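Side-chain contact in ADP-ribosylation factor guanine nucleotide-exchange factor SEC7 (PDB 4OIY), which activates the small GTPase ARF1 at the trans-Golgi network through the guanine nucleotide-exchange activity of its Sec7 domain: residues K46-T51 and D61-G66. Numbering follows the deposited sequence.
Sequences KWLLET and DYLGEG
L48 and L63 share one side-chain shape, CG anti to the carbonyl carbon (chi1 -65° in both) and an extended second torsion; in L48 this carries CD1 toward helix 56-64, while L63 meets it with its other methyl, CD2. Y62 instead has CG anti to the backbone N (chi1 179°), which brings the CD2 edge of its ring to the same methyl. L48 CD1 is the single atom that meets both partners. It touches L63 CD2 at 3.6 Å, methyl against methyl, as the two leucines pass each other in opposite directions, and it lies 4.2 Å from Y62 CD2, near the ring plane and at the edge rather than over a face. The contact is slender, burying 102 Å², and apolar throughout; the backbones stay well apart, with 9.8 Å between the CA atoms of L48 and L63. T51 OG1 donates to W47 O (2.7 Å), tying the first residue beyond helix 41-50 back to its last turn. The three touching side chains are buried where consecutive helices 41-50 and 56-64 pack together, with helices 11-21 (F19), 23-32 (I27) and 68-79 (I73) around them, in the N-terminal half of the all-helical Sec7 domain.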
# COMPACT_ATOMS: atom_id res chain seq x y z
N LYS A 46 0.16 -11.60 -7.78
CA LYS A 46 -1.04 -11.53 -8.60
C LYS A 46 -2.23 -12.18 -7.89
O LYS A 46 -3.34 -11.63 -7.91
CB LYS A 46 -0.79 -12.19 -9.95
CG LYS A 46 0.05 -11.34 -10.89
CD LYS A 46 0.25 -12.05 -12.23
CE LYS A 46 1.08 -11.22 -13.20
NZ LYS A 46 0.29 -10.12 -13.80
N TRP A 47 -2.00 -13.32 -7.24
CA TRP A 47 -3.06 -14.00 -6.50
C TRP A 47 -3.59 -13.13 -5.34
O TRP A 47 -4.80 -13.04 -5.12
CB TRP A 47 -2.59 -15.37 -5.99
CG TRP A 47 -3.70 -16.17 -5.34
CD1 TRP A 47 -4.62 -16.96 -5.98
CD2 TRP A 47 -3.99 -16.26 -3.95
NE1 TRP A 47 -5.47 -17.53 -5.05
CE2 TRP A 47 -5.11 -17.10 -3.80
CE3 TRP A 47 -3.42 -15.69 -2.80
CZ2 TRP A 47 -5.66 -17.40 -2.56
CZ3 TRP A 47 -3.97 -15.99 -1.56
CH2 TRP A 47 -5.08 -16.84 -1.45
N LEU A 48 -2.69 -12.47 -4.62
CA LEU A 48 -3.10 -11.55 -3.55
C LEU A 48 -4.05 -10.47 -4.07
O LEU A 48 -5.06 -10.16 -3.44
CB LEU A 48 -1.88 -10.92 -2.87
CG LEU A 48 -0.95 -11.88 -2.11
CD1 LEU A 48 0.27 -11.15 -1.56
CD2 LEU A 48 -1.68 -12.61 -1.00
N LEU A 49 -3.73 -9.91 -5.24
CA LEU A 49 -4.51 -8.79 -5.79
C LEU A 49 -5.80 -9.21 -6.50
O LEU A 49 -6.76 -8.44 -6.55
CB LEU A 49 -3.64 -7.98 -6.76
CG LEU A 49 -2.60 -7.11 -6.04
CD1 LEU A 49 -1.52 -6.64 -7.00
CD2 LEU A 49 -3.26 -5.91 -5.36
N GLU A 50 -5.82 -10.43 -7.03
CA GLU A 50 -6.96 -10.91 -7.81
C GLU A 50 -8.04 -11.55 -6.93
O GLU A 50 -9.22 -11.60 -7.31
CB GLU A 50 -6.49 -11.92 -8.87
CG GLU A 50 -6.04 -11.34 -10.21
CD GLU A 50 -5.09 -10.16 -10.11
OE1 GLU A 50 -3.89 -10.34 -10.40
OE2 GLU A 50 -5.54 -9.03 -9.77
N THR A 51 -7.65 -12.03 -5.75
CA THR A 51 -8.52 -12.88 -4.94
C THR A 51 -9.31 -12.09 -3.90
O THR A 51 -8.73 -11.42 -3.06
CB THR A 51 -7.70 -13.95 -4.21
OG1 THR A 51 -6.91 -14.69 -5.16
CG2 THR A 51 -8.59 -14.92 -3.44
N ASP A 61 0.66 -8.03 6.75
CA ASP A 61 1.66 -8.66 7.60
C ASP A 61 2.54 -9.62 6.79
O ASP A 61 3.74 -9.68 7.00
CB ASP A 61 0.99 -9.35 8.79
CG ASP A 61 0.57 -8.37 9.89
OD1 ASP A 61 0.62 -7.14 9.69
OD2 ASP A 61 0.21 -8.84 10.98
N TYR A 62 1.94 -10.33 5.84
CA TYR A 62 2.66 -11.26 4.98
C TYR A 62 3.64 -10.51 4.08
O TYR A 62 4.80 -10.88 3.97
CB TYR A 62 1.65 -12.06 4.15
CG TYR A 62 2.23 -13.05 3.17
CD1 TYR A 62 3.07 -14.07 3.59
CD2 TYR A 62 1.88 -13.00 1.83
CE1 TYR A 62 3.55 -15.00 2.69
CE2 TYR A 62 2.37 -13.93 0.92
CZ TYR A 62 3.21 -14.92 1.36
OH TYR A 62 3.69 -15.84 0.46
N LEU A 63 3.17 -9.44 3.45
CA LEU A 63 4.02 -8.62 2.59
C LEU A 63 5.10 -7.89 3.38
O LEU A 63 6.16 -7.56 2.82
CB LEU A 63 3.18 -7.59 1.84
CG LEU A 63 2.17 -8.14 0.83
CD1 LEU A 63 1.40 -6.96 0.25
CD2 LEU A 63 2.83 -8.97 -0.25
N GLY A 64 4.84 -7.65 4.66
CA GLY A 64 5.74 -6.89 5.51
C GLY A 64 6.80 -7.70 6.23
O GLY A 64 7.65 -7.10 6.88
N GLU A 65 6.77 -9.03 6.12
CA GLU A 65 7.72 -9.87 6.85
C GLU A 65 9.15 -9.48 6.49
O GLU A 65 9.45 -9.21 5.32
CB GLU A 65 7.51 -11.36 6.53
CG GLU A 65 6.16 -11.96 6.91
CD GLU A 65 5.96 -12.18 8.40
OE1 GLU A 65 6.92 -12.06 9.19
OE2 GLU A 65 4.80 -12.48 8.78
N GLY A 66 10.01 -9.44 7.50
CA GLY A 66 11.43 -9.16 7.32
C GLY A 66 12.19 -10.41 6.92
O GLY A 66 13.05 -10.90 7.66